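Local coordinates for protein glutathione synthetase-like effector 30 (Gpa-GSS30-apo) (Globodera pallida, PDB 5OET) that is a plant-parasitic nematode effector resembling glutathione synthetase, the ATP-dependent ligase that adds glycine to gamma-glutamylcysteine, and probably arose by neofunctionalization of that housekeeping enzyme, at residues A[102-107]-A[475-480]; A[112-117]-A[353-358]; A[116-119]-A[124-127]; A[291-296]-A[327-332]. All blocks are in the same frame, centred on the assembly; numbering follows the deposited sequence.

Contact 1: residues A[102-107]-A[475-480]; sequences QQAVDV and LGIFGC
Helix 98-119 lies against one face of the large mixed sheet, and here Ala104 and Val105 meet Leu475 and Ile477 of strand 469-484. The short helix and strand axes run nearly the same way, 23° apart, with a closest approach of 8.6 Å. Ala104 points at the strand. Its CB touches two side chains at once: Leu475 CD2 at 3.7 Å and Ile477 CG1 also at 3.7 Å. The small methyl thus sits against both Leu475 and Ile477, which lie on the same face of the strand. Val105 joins from the next helix position. Its CG2 meets Ile477 CD1 at 3.8 Å, and the two side chains cross at about a right angle. In Ile477, CG1 is anti to the carbonyl carbon (chi1 -59°), which sends the longer branch and its terminal CD1 to the helix. The contact is apolar and buried. Tyr169 of strand 160-173 adds to the same patch by touching Ala104 and Ile477. Strand 469-484 runs between strands 160-173 and 490-504, with backbone bonds to both. Farther along it, Cys480 forms the disulfide with Cys164 of strand 160-173.

Contact 2: residues A[112-117]-A[353-358]; sequences LLLYFR and QVFTKP
Phe355 carries this contact, packing its ring against Leu114 and Tyr115 on helix 98-119. It loses more surface here than either partner. Leu114 lies over one face of the Phe355 ring. Its CD2 stands 4.2 Å from the centroid of the Phe355 ring and only 7° off the ring normal, a well-centred CH-pi contact. The other methyl reaches toward the rim, with Leu114 CD1 3.7 Å from Phe355 CE1. The two side chains run past each other in opposite directions. A chi1 of 169° takes CG of Leu114 out toward Phe355, and chi2 then lays CD2 over the ring.

Tyr115 takes a different part of the same phenylalanine. The edge of Phe355 is directed at the face of Tyr115, a T-shaped pair with planes 84° apart and centroids 5.2 Å apart. Phe355 CE2 comes 3.6 Å from Tyr115 CE1. The phenyl group therefore has a leucine over a face and a tyrosine at an edge, which should restrict its tilt.

Phe355 belongs to a type I turn from Val354 to Lys357, at the C-terminal side of helix 349-354. Thr356 OG1 bonds to Gln353 O at 2.6 Å, and Thr356 N uses the same carbonyl. Around this core, Phe364 and Phe365 touch Leu114. The ring of His347 meets Tyr115, which also rests on Phe163 and Gln165 of strand 160-173.

Contact 3: residues A[116-119]-A[124-127]; sequences FRAS and FLKE
This is a local, mainly van der Waals contact between consecutive helices: the Leu125 side chain of helix 122-127 reaches back to Ala118 and Ser119 at the C-terminal end of helix 98-119. Four residues link the two segments. The chain steps aside and runs on in roughly the same direction. The closest pair of alpha carbons is Ala118 and Leu125, 7.0 Å apart.

Leu125 points toward the first helix and meets it with its branched end. The carbonyl oxygen of Ala118 rests against that fork. Leu125 CG is 3.4 Å from Ala118 O, and Leu125 CD2 is 3.5 Å from the same oxygen. The two methyls then part. CD2 also faces the methyl of the alanine, with Ala118 CB 4.3 Å from Leu125 CD2. The other methyl goes to the last residue of the helix, where Leu125 CD1 is 4.2 Å from Ser119 CA. With chi1 at -65°, Leu125 turns the fork back to the end of the first helix.

The CB of Ser119 points away from the second helix, and its hydroxyl serves other partners. OG bonds to Tyr115 O, one turn earlier, and to Ser346 OG. Leu125 is covered further by Ile342 and Leu345 of helix 342-345 and by Met351 of helix 349-354.

Between the segments the chemistry is van der Waals contact of a leucine with a methyl, a backbone carbonyl and an alpha carbon. Nothing here fixes a bond direction, so the contact probably depends on shape and on exclusion of water.

Contact 4: residues A[291-296]-A[327-332]; sequences LKRDPN and NFVIDH
Arg293 starts out extended, with CG anti to its own backbone N (chi1 -170°), and then bends at chi3 (51°); this brings its guanidinium to the backbone carbonyl of His332. Arg293 NH1 donates to His332 O at 2.6 Å, with an N-H...O angle of 155°. The oxygen lies near the guanidinium plane, at its edge, while the donor is tilted somewhat out of the carbonyl plane. One face of the guanidinium is turned to Val329 CG1. Lower on the same arginine, CB stands 4.4 Å from Val329 CG1, so the aliphatic stem also passes along the helix. Leu291, two residues before, points the same way and meets Ile330, CD1 to CD1 at 4.2 Å.

The acceptor oxygen lies at the C-terminal end of the helix, where the helix dipole may favour a positive partner. Arg157 NH2 makes a weak bond to the same oxygen and lies close to Arg293 NH1; the shared carbonyl probably offsets part of the repulsion. The imidazole of His332 lies beside the guanidinium, the two planes steeply inclined, and its NE2 bonds to Gly155 O.

Helix 325-331 comes between strands 306-314 and 336-337 along the chain; the two strands pair in parallel. The arrangement is that of a beta-alpha-beta crossover, with the outlying strand 291-293 laid against the crossover helix.

How the contacts relate
Contacts 1, 2 and 3 follow one another along helix 98-119. Contact 1 sets it on the large mixed sheet, contact 2 packs it against the turn after helix 349-354, and contact 3 joins its C-terminal end to helix 122-127. The centres of contacts 1 and 2 are about 16 Å apart, those of contacts 2 and 3 about 9 Å. Contacts 1 and 2 touch through Leu112; contacts 2 and 3 touch through Phe355, which reaches Ala118 and Phe124. One long helix thus ties the large sheet to both elements in a continuous buried band. Contact 4 lies apart, between strand 291-293 of the separate six-stranded sheet and helix 325-331, its centre about 24 Å from that of contact 3. In sequence it falls between the segments of contact 2.

Contact 1: residues A[102-107]-A[475-480]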
loop_
_atom_site.group_PDB
_atom_site.type_symbol
_atom_site.label_atom_id
_atom_site.label_comp_id
_atom_site.label_asym_id
_atom_site.label_seq_id
_atom_site.Cartn_x
_atom_site.Cartn_y
_atom_site.Cartn_z
ATOM N N GLN A 102 28.510 -5.825 4.449
ATOM C CA GLN A 102 29.132 -6.317 3.234
ATOM C C GLN A 102 29.608 -7.766 3.427
ATOM O O GLN A 102 29.449 -8.587 2.550
ATOM C CB GLN A 102 30.269 -5.382 2.781
ATOM C CG GLN A 102 30.588 -5.414 1.292
ATOM C CD GLN A 102 29.345 -5.301 0.410
ATOM O OE1 GLN A 102 29.199 -6.055 -0.561
ATOM N NE2 GLN A 102 28.416 -4.397 0.772
ATOM N N GLN A 103 30.141 -8.085 4.594
ATOM C CA GLN A 103 30.542 -9.447 4.918
ATOM C C GLN A 103 29.347 -10.414 4.847
ATOM O O GLN A 103 29.500 -11.544 4.337
ATOM C CB GLN A 103 31.192 -9.489 6.308
ATOM C CG GLN A 103 31.995 -10.731 6.619
ATOM C CD GLN A 103 32.379 -10.835 8.086
ATOM O OE1 GLN A 103 32.474 -9.826 8.806
ATOM N NE2 GLN A 103 32.619 -12.066 8.540
ATOM N N ALA A 104 28.177 -9.994 5.332
ATOM C CA ALA A 104 26.971 -10.835 5.257
ATOM C C ALA A 104 26.414 -10.997 3.827
ATOM O O ALA A 104 26.014 -12.089 3.409
ATOM C CB ALA A 104 25.884 -10.278 6.155
ATOM N N VAL A 105 26.356 -9.891 3.101
ATOM C CA VAL A 105 25.939 -9.905 1.711
ATOM C C VAL A 105 26.863 -10.781 0.882
ATOM O O VAL A 105 26.377 -11.559 0.095
ATOM C CB VAL A 105 25.880 -8.476 1.133
ATOM C CG1 VAL A 105 25.838 -8.479 -0.393
ATOM C CG2 VAL A 105 24.675 -7.749 1.714
ATOM N N ASP A 106 28.175 -10.659 1.074
ATOM C CA ASP A 106 29.160 -11.378 0.259
ATOM C C ASP A 106 29.157 -12.901 0.444
ATOM O O ASP A 106 29.495 -13.627 -0.485
ATOM C CB ASP A 106 30.591 -10.856 0.529
ATOM C CG ASP A 106 30.841 -9.449 -0.038
ATOM O OD1 ASP A 106 30.170 -9.067 -1.036
ATOM O OD2 ASP A 106 31.709 -8.722 0.529
ATOM N N VAL A 107 28.795 -13.376 1.634
ATOM C CA VAL A 107 28.876 -14.806 1.944
ATOM C C VAL A 107 27.606 -15.577 1.528
ATOM O O VAL A 107 27.579 -16.822 1.566
ATOM C CB VAL A 107 29.237 -15.027 3.435
ATOM C CG1 VAL A 107 28.040 -14.821 4.362
ATOM C CG2 VAL A 107 29.863 -16.393 3.637
ATOM N N LEU A 475 20.209 -8.699 11.238
ATOM C CA LEU A 475 20.308 -8.561 9.778
ATOM C C LEU A 475 19.963 -9.861 9.072
ATOM O O LEU A 475 20.582 -10.866 9.332
ATOM C CB LEU A 475 21.743 -8.194 9.423
ATOM C CG LEU A 475 22.134 -7.985 7.971
ATOM C CD1 LEU A 475 21.484 -6.733 7.397
ATOM C CD2 LEU A 475 23.652 -7.908 7.896
ATOM N N GLY A 476 18.991 -9.832 8.170
ATOM C CA GLY A 476 18.627 -11.002 7.358
ATOM C C GLY A 476 19.044 -10.795 5.916
ATOM O O GLY A 476 18.642 -9.814 5.300
ATOM N N ILE A 477 19.854 -11.694 5.375
ATOM C CA ILE A 477 20.234 -11.612 3.978
ATOM C C ILE A 477 19.468 -12.651 3.161
ATOM O O ILE A 477 19.589 -13.848 3.423
ATOM C CB ILE A 477 21.736 -11.863 3.799
ATOM C CG1 ILE A 477 22.561 -10.851 4.600
ATOM C CG2 ILE A 477 22.105 -11.822 2.323
ATOM C CD1 ILE A 477 22.355 -9.400 4.216
ATOM N N PHE A 478 18.724 -12.186 2.160
ATOM C CA PHE A 478 18.035 -13.054 1.203
ATOM C C PHE A 478 18.885 -13.452 0.003
ATOM O O PHE A 478 19.600 -12.634 -0.538
ATOM C CB PHE A 478 16.806 -12.341 0.639
ATOM C CG PHE A 478 15.738 -12.090 1.646
ATOM C CD1 PHE A 478 14.771 -13.048 1.900
ATOM C CD2 PHE A 478 15.685 -10.884 2.325
ATOM C CE1 PHE A 478 13.763 -12.818 2.815
ATOM C CE2 PHE A 478 14.686 -10.649 3.261
ATOM C CZ PHE A 478 13.716 -11.614 3.505
ATOM N N GLY A 479 18.749 -14.700 -0.432
ATOM C CA GLY A 479 19.255 -15.146 -1.738
ATOM C C GLY A 479 18.548 -16.399 -2.243
ATOM O O GLY A 479 18.140 -17.246 -1.446
ATOM N N CYS A 480 18.401 -16.516 -3.561
ATOM C CA CYS A 480 17.781 -17.704 -4.156
ATOM C C CYS A 480 18.650 -18.374 -5.193
ATOM O O CYS A 480 19.419 -17.736 -5.881
ATOM C CB CYS A 480 16.435 -17.399 -4.819
ATOM S SG CYS A 480 15.224 -16.594 -3.780
#

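Contact 2: residues A[112-117]-A[353-358]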
loop_
_atom_site.group_PDB
_atom_site.type_symbol
_atom_site.label_atom_id
_atom_site.label_comp_id
_atom_site.label_asym_id
_atom_site.label_seq_id
_atom_site.Cartn_x
_atom_site.Cartn_y
_atom_site.Cartn_z
ATOM N N LEU A 112 24.193 -20.388 0.261
ATOM C CA LEU A 112 23.261 -21.170 -0.557
ATOM C C LEU A 112 23.938 -22.428 -1.103
ATOM O O LEU A 112 23.396 -23.516 -1.000
ATOM C CB LEU A 112 22.704 -20.334 -1.708
ATOM C CG LEU A 112 21.863 -19.105 -1.362
ATOM C CD1 LEU A 112 21.521 -18.300 -2.607
ATOM C CD2 LEU A 112 20.604 -19.531 -0.646
ATOM N N LEU A 113 25.133 -22.287 -1.651
ATOM C CA LEU A 113 25.834 -23.441 -2.202
ATOM C C LEU A 113 26.075 -24.559 -1.199
ATOM O O LEU A 113 25.957 -25.702 -1.548
ATOM C CB LEU A 113 27.159 -23.030 -2.867
ATOM C CG LEU A 113 27.086 -22.334 -4.230
ATOM C CD1 LEU A 113 28.480 -22.188 -4.814
ATOM C CD2 LEU A 113 26.183 -23.096 -5.197
ATOM N N LEU A 114 26.395 -24.234 0.049
ATOM C CA LEU A 114 26.622 -25.269 1.079
ATOM C C LEU A 114 25.352 -26.064 1.417
ATOM O O LEU A 114 25.385 -27.271 1.496
ATOM C CB LEU A 114 27.179 -24.633 2.347
ATOM C CG LEU A 114 27.227 -25.493 3.604
ATOM C CD1 LEU A 114 28.111 -26.702 3.383
ATOM C CD2 LEU A 114 27.726 -24.694 4.790
ATOM N N TYR A 115 24.243 -25.376 1.657
ATOM C CA TYR A 115 23.004 -26.041 2.016
ATOM C C TYR A 115 22.365 -26.746 0.819
ATOM O O TYR A 115 21.725 -27.783 0.985
ATOM C CB TYR A 115 22.024 -25.051 2.654
ATOM C CG TYR A 115 22.393 -24.728 4.065
ATOM C CD1 TYR A 115 22.026 -25.560 5.099
ATOM C CD2 TYR A 115 23.137 -23.602 4.361
ATOM C CE1 TYR A 115 22.386 -25.275 6.402
ATOM C CE2 TYR A 115 23.510 -23.300 5.658
ATOM C CZ TYR A 115 23.131 -24.137 6.674
ATOM O OH TYR A 115 23.511 -23.811 7.945
ATOM N N PHE A 116 22.546 -26.201 -0.383
ATOM C CA PHE A 116 22.084 -26.866 -1.592
ATOM C C PHE A 116 22.768 -28.209 -1.785
ATOM O O PHE A 116 22.111 -29.197 -2.008
ATOM C CB PHE A 116 22.307 -25.982 -2.819
ATOM C CG PHE A 116 21.934 -26.648 -4.108
ATOM C CD1 PHE A 116 20.643 -27.096 -4.300
ATOM C CD2 PHE A 116 22.874 -26.858 -5.111
ATOM C CE1 PHE A 116 20.286 -27.740 -5.474
ATOM C CE2 PHE A 116 22.523 -27.475 -6.292
ATOM C CZ PHE A 116 21.227 -27.924 -6.472
ATOM N N ARG A 117 24.088 -28.226 -1.677
ATOM C CA ARG A 117 24.906 -29.434 -1.868
ATOM C C ARG A 117 24.741 -30.466 -0.762
ATOM O O ARG A 117 24.758 -31.665 -1.021
ATOM C CB ARG A 117 26.370 -29.050 -2.000
ATOM C CG ARG A 117 26.663 -28.313 -3.289
ATOM C CD ARG A 117 28.089 -27.767 -3.335
ATOM N NE ARG A 117 28.273 -26.844 -4.450
ATOM C CZ ARG A 117 29.414 -26.228 -4.767
ATOM N NH1 ARG A 117 30.523 -26.419 -4.054
ATOM N NH2 ARG A 117 29.448 -25.401 -5.816
ATOM N N GLN A 353 24.447 -26.700 13.642
ATOM C CA GLN A 353 25.433 -27.026 14.663
ATOM C C GLN A 353 26.452 -28.032 14.138
ATOM O O GLN A 353 27.636 -27.905 14.431
ATOM C CB GLN A 353 24.735 -27.540 15.934
ATOM C CG GLN A 353 25.652 -27.900 17.098
ATOM C CD GLN A 353 25.816 -29.394 17.297
ATOM O OE1 GLN A 353 24.841 -30.141 17.296
ATOM N NE2 GLN A 353 27.054 -29.838 17.475
ATOM N N VAL A 354 26.006 -29.014 13.357
ATOM C CA VAL A 354 26.930 -29.977 12.727
ATOM C C VAL A 354 27.905 -29.300 11.757
ATOM O O VAL A 354 29.041 -29.718 11.673
ATOM C CB VAL A 354 26.186 -31.171 12.061
ATOM C CG1 VAL A 354 27.125 -32.022 11.198
ATOM C CG2 VAL A 354 25.531 -32.058 13.120
ATOM N N PHE A 355 27.490 -28.249 11.060
ATOM C CA PHE A 355 28.408 -27.530 10.153
ATOM C C PHE A 355 29.534 -26.760 10.855
ATOM O O PHE A 355 30.481 -26.358 10.197
ATOM C CB PHE A 355 27.645 -26.572 9.214
ATOM C CG PHE A 355 26.953 -27.269 8.068
ATOM C CD1 PHE A 355 27.639 -28.149 7.253
ATOM C CD2 PHE A 355 25.625 -27.040 7.803
ATOM C CE1 PHE A 355 27.008 -28.780 6.211
ATOM C CE2 PHE A 355 24.987 -27.672 6.747
ATOM C CZ PHE A 355 25.676 -28.541 5.952
ATOM N N THR A 356 29.419 -26.544 12.169
ATOM C CA THR A 356 30.467 -25.891 12.964
ATOM C C THR A 356 31.600 -26.812 13.393
ATOM O O THR A 356 32.616 -26.335 13.865
ATOM C CB THR A 356 29.891 -25.183 14.217
ATOM O OG1 THR A 356 29.434 -26.142 15.189
ATOM C CG2 THR A 356 28.766 -24.233 13.819
ATOM N N LYS A 357 31.415 -28.118 13.235
ATOM C CA LYS A 357 32.464 -29.095 13.481
ATOM C C LYS A 357 33.499 -29.051 12.350
ATOM O O LYS A 357 33.135 -28.766 11.202
ATOM C CB LYS A 357 31.871 -30.510 13.590
ATOM C CG LYS A 357 31.022 -30.734 14.833
ATOM C CD LYS A 357 30.854 -32.216 15.177
ATOM C CE LYS A 357 29.697 -32.860 14.423
ATOM N NZ LYS A 357 29.860 -34.343 14.290
ATOM N N PRO A 358 34.783 -29.347 12.660
ATOM C CA PRO A 358 35.868 -29.318 11.659
ATOM C C PRO A 358 35.627 -30.227 10.443
ATOM O O PRO A 358 35.108 -31.333 10.598
ATOM C CB PRO A 358 37.078 -29.827 12.446
ATOM C CG PRO A 358 36.489 -30.630 13.559
ATOM C CD PRO A 358 35.274 -29.850 13.957
#

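Contact 3: residues A[116-119]-A[124-127]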
loop_
_atom_site.group_PDB
_atom_site.type_symbol
_atom_site.label_atom_id
_atom_site.label_comp_id
_atom_site.label_asym_id
_atom_site.label_seq_id
_atom_site.Cartn_x
_atom_site.Cartn_y
_atom_site.Cartn_z
ATOM N N PHE A 116 22.546 -26.201 -0.383
ATOM C CA PHE A 116 22.084 -26.866 -1.592
ATOM C C PHE A 116 22.768 -28.209 -1.785
ATOM O O PHE A 116 22.111 -29.197 -2.008
ATOM C CB PHE A 116 22.307 -25.982 -2.819
ATOM C CG PHE A 116 21.934 -26.648 -4.108
ATOM C CD1 PHE A 116 20.643 -27.096 -4.300
ATOM C CD2 PHE A 116 22.874 -26.858 -5.111
ATOM C CE1 PHE A 116 20.286 -27.740 -5.474
ATOM C CE2 PHE A 116 22.523 -27.475 -6.292
ATOM C CZ PHE A 116 21.227 -27.924 -6.472
ATOM N N ARG A 117 24.088 -28.226 -1.677
ATOM C CA ARG A 117 24.906 -29.434 -1.868
ATOM C C ARG A 117 24.741 -30.466 -0.762
ATOM O O ARG A 117 24.758 -31.665 -1.021
ATOM C CB ARG A 117 26.370 -29.050 -2.000
ATOM C CG ARG A 117 26.663 -28.313 -3.289
ATOM C CD ARG A 117 28.089 -27.767 -3.335
ATOM N NE ARG A 117 28.273 -26.844 -4.450
ATOM C CZ ARG A 117 29.414 -26.228 -4.767
ATOM N NH1 ARG A 117 30.523 -26.419 -4.054
ATOM N NH2 ARG A 117 29.448 -25.401 -5.816
ATOM N N ALA A 118 24.588 -30.002 0.468
ATOM C CA ALA A 118 24.183 -30.876 1.569
ATOM C C ALA A 118 22.810 -31.505 1.342
ATOM O O ALA A 118 22.589 -32.646 1.709
ATOM C CB ALA A 118 24.172 -30.106 2.866
ATOM N N SER A 119 21.894 -30.744 0.751
ATOM C CA SER A 119 20.550 -31.227 0.412
ATOM C C SER A 119 20.508 -32.236 -0.738
ATOM O O SER A 119 19.591 -33.048 -0.809
ATOM C CB SER A 119 19.628 -30.044 0.117
ATOM O OG SER A 119 19.557 -29.197 1.252
ATOM N N PHE A 124 24.285 -38.097 3.737
ATOM C CA PHE A 124 24.983 -37.195 4.649
ATOM C C PHE A 124 24.048 -36.637 5.712
ATOM O O PHE A 124 24.383 -36.639 6.906
ATOM C CB PHE A 124 25.672 -36.036 3.918
ATOM C CG PHE A 124 26.300 -35.043 4.852
ATOM C CD1 PHE A 124 27.424 -35.388 5.595
ATOM C CD2 PHE A 124 25.735 -33.785 5.038
ATOM C CE1 PHE A 124 28.000 -34.485 6.485
ATOM C CE2 PHE A 124 26.305 -32.876 5.924
ATOM C CZ PHE A 124 27.445 -33.223 6.649
ATOM N N LEU A 125 22.891 -36.154 5.264
ATOM C CA LEU A 125 21.879 -35.591 6.159
ATOM C C LEU A 125 21.426 -36.627 7.181
ATOM O O LEU A 125 21.408 -36.335 8.369
ATOM C CB LEU A 125 20.674 -35.065 5.371
ATOM C CG LEU A 125 20.869 -33.881 4.414
ATOM C CD1 LEU A 125 19.531 -33.324 3.948
ATOM C CD2 LEU A 125 21.670 -32.779 5.076
ATOM N N LYS A 126 21.095 -37.838 6.715
ATOM C CA LYS A 126 20.743 -38.957 7.605
ATOM C C LYS A 126 21.845 -39.243 8.614
ATOM O O LYS A 126 21.566 -39.422 9.792
ATOM C CB LYS A 126 20.411 -40.236 6.817
ATOM C CG LYS A 126 18.976 -40.293 6.285
ATOM C CD LYS A 126 18.674 -41.576 5.497
ATOM C CE LYS A 126 18.334 -42.776 6.379
ATOM N NZ LYS A 126 19.417 -43.805 6.486
ATOM N N GLU A 127 23.098 -39.259 8.163
ATOM C CA GLU A 127 24.234 -39.524 9.067
ATOM C C GLU A 127 24.367 -38.458 10.151
ATOM O O GLU A 127 24.751 -38.779 11.264
ATOM C CB GLU A 127 25.559 -39.717 8.305
ATOM C CG GLU A 127 26.438 -40.787 8.932
ATOM C CD GLU A 127 27.258 -40.315 10.139
ATOM O OE1 GLU A 127 27.499 -39.085 10.272
ATOM O OE2 GLU A 127 27.688 -41.182 10.953
#

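Contact 4: residues A[291-296]-A[327-332]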
loop_
_atom_site.group_PDB
_atom_site.type_symbol
_atom_site.label_atom_id
_atom_site.label_comp_id
_atom_site.label_asym_id
_atom_site.label_seq_id
_atom_site.Cartn_x
_atom_site.Cartn_y
_atom_site.Cartn_z
ATOM N N LEU A 291 -6.540 -30.551 -6.327
ATOM C CA LEU A 291 -5.235 -31.026 -6.806
ATOM C C LEU A 291 -5.242 -32.546 -6.828
ATOM O O LEU A 291 -5.583 -33.186 -5.841
ATOM C CB LEU A 291 -4.089 -30.552 -5.913
ATOM C CG LEU A 291 -3.850 -29.051 -5.759
ATOM C CD1 LEU A 291 -2.835 -28.727 -4.679
ATOM C CD2 LEU A 291 -3.368 -28.450 -7.057
ATOM N N LYS A 292 -4.916 -33.118 -7.976
ATOM C CA LYS A 292 -4.574 -34.533 -8.075
ATOM C C LYS A 292 -3.293 -34.627 -8.879
ATOM O O LYS A 292 -2.798 -33.623 -9.417
ATOM C CB LYS A 292 -5.711 -35.411 -8.644
ATOM C CG LYS A 292 -6.615 -34.799 -9.713
ATOM C CD LYS A 292 -5.950 -34.750 -11.086
ATOM C CE LYS A 292 -6.872 -34.205 -12.173
ATOM N NZ LYS A 292 -7.913 -35.148 -12.647
ATOM N N ARG A 293 -2.717 -35.816 -8.887
ATOM C CA ARG A 293 -1.514 -36.079 -9.634
ATOM C C ARG A 293 -1.920 -36.923 -10.825
ATOM O O ARG A 293 -2.780 -37.780 -10.695
ATOM C CB ARG A 293 -0.519 -36.822 -8.745
ATOM C CG ARG A 293 0.874 -36.950 -9.336
ATOM C CD ARG A 293 1.863 -37.447 -8.290
ATOM N NE ARG A 293 1.359 -38.656 -7.620
ATOM C CZ ARG A 293 1.920 -39.250 -6.572
ATOM N NH1 ARG A 293 3.056 -38.810 -6.036
ATOM N NH2 ARG A 293 1.335 -40.310 -6.056
ATOM N N ASP A 294 -1.320 -36.675 -11.983
ATOM C CA ASP A 294 -1.550 -37.529 -13.145
ATOM C C ASP A 294 -0.936 -38.905 -12.895
ATOM O O ASP A 294 0.200 -38.986 -12.454
ATOM C CB ASP A 294 -0.961 -36.933 -14.430
ATOM C CG ASP A 294 -1.718 -37.389 -15.694
ATOM O OD1 ASP A 294 -1.491 -38.548 -16.148
ATOM O OD2 ASP A 294 -2.545 -36.577 -16.220
ATOM N N PRO A 295 -1.671 -39.993 -13.187
ATOM C CA PRO A 295 -1.070 -41.323 -13.008
ATOM C C PRO A 295 0.010 -41.741 -14.041
ATOM O O PRO A 295 0.688 -42.745 -13.829
ATOM C CB PRO A 295 -2.279 -42.273 -13.107
ATOM C CG PRO A 295 -3.492 -41.425 -13.321
ATOM C CD PRO A 295 -3.013 -40.091 -13.787
ATOM N N ASN A 296 0.147 -40.992 -15.136
ATOM C CA ASN A 296 1.071 -41.317 -16.234
ATOM C C ASN A 296 2.268 -40.393 -16.280
ATOM O O ASN A 296 3.386 -40.868 -16.335
ATOM C CB ASN A 296 0.338 -41.210 -17.572
ATOM C CG ASN A 296 -0.847 -42.121 -17.651
ATOM O OD1 ASN A 296 -0.704 -43.340 -17.704
ATOM N ND2 ASN A 296 -2.026 -41.534 -17.654
ATOM N N ASN A 327 0.790 -32.670 0.758
ATOM C CA ASN A 327 2.144 -32.069 0.649
ATOM C C ASN A 327 3.199 -32.996 0.027
ATOM O O ASN A 327 4.032 -32.536 -0.745
ATOM C CB ASN A 327 2.674 -31.542 2.008
ATOM C CG ASN A 327 2.637 -30.020 2.115
ATOM O OD1 ASN A 327 3.370 -29.298 1.408
ATOM N ND2 ASN A 327 1.799 -29.526 3.019
ATOM N N PHE A 328 3.162 -34.284 0.354
ATOM C CA PHE A 328 4.138 -35.233 -0.201
ATOM C C PHE A 328 3.670 -35.834 -1.525
ATOM O O PHE A 328 4.505 -36.204 -2.350
ATOM C CB PHE A 328 4.535 -36.289 0.841
ATOM C CG PHE A 328 5.519 -35.772 1.866
ATOM C CD1 PHE A 328 5.095 -34.930 2.901
ATOM C CD2 PHE A 328 6.871 -36.095 1.785
ATOM C CE1 PHE A 328 5.998 -34.433 3.833
ATOM C CE2 PHE A 328 7.776 -35.614 2.723
ATOM C CZ PHE A 328 7.339 -34.783 3.750
ATOM N N VAL A 329 2.356 -35.897 -1.741
ATOM C CA VAL A 329 1.799 -36.114 -3.091
ATOM C C VAL A 329 2.242 -34.985 -4.053
ATOM O O VAL A 329 2.613 -35.256 -5.194
ATOM C CB VAL A 329 0.254 -36.298 -3.058
ATOM C CG1 VAL A 329 -0.389 -36.069 -4.422
ATOM C CG2 VAL A 329 -0.092 -37.685 -2.529
ATOM N N ILE A 330 2.225 -33.739 -3.592
ATOM C CA ILE A 330 2.816 -32.625 -4.355
ATOM C C ILE A 330 4.342 -32.791 -4.502
ATOM O O ILE A 330 4.898 -32.537 -5.568
ATOM C CB ILE A 330 2.523 -31.258 -3.693
ATOM C CG1 ILE A 330 1.025 -30.955 -3.715
ATOM C CG2 ILE A 330 3.286 -30.133 -4.387
ATOM C CD1 ILE A 330 0.604 -29.954 -2.659
ATOM N N ASP A 331 5.013 -33.183 -3.422
ATOM C CA ASP A 331 6.474 -33.317 -3.417
ATOM C C ASP A 331 6.979 -34.397 -4.383
ATOM O O ASP A 331 8.042 -34.230 -4.983
ATOM C CB ASP A 331 7.004 -33.591 -1.995
ATOM C CG ASP A 331 8.398 -33.010 -1.770
ATOM O OD1 ASP A 331 9.402 -33.668 -2.117
ATOM O OD2 ASP A 331 8.479 -31.875 -1.250
ATOM N N HIS A 332 6.217 -35.484 -4.525
ATOM C CA HIS A 332 6.538 -36.563 -5.466
ATOM C C HIS A 332 5.709 -36.384 -6.753
ATOM O O HIS A 332 4.818 -37.159 -7.072
ATOM C CB HIS A 332 6.316 -37.928 -4.797
ATOM C CG HIS A 332 7.153 -39.024 -5.378
ATOM N ND1 HIS A 332 6.706 -40.324 -5.526
ATOM C CD2 HIS A 332 8.443 -39.023 -5.794
ATOM C CE1 HIS A 332 7.694 -41.075 -5.984
ATOM N NE2 HIS A 332 8.749 -40.303 -6.186
#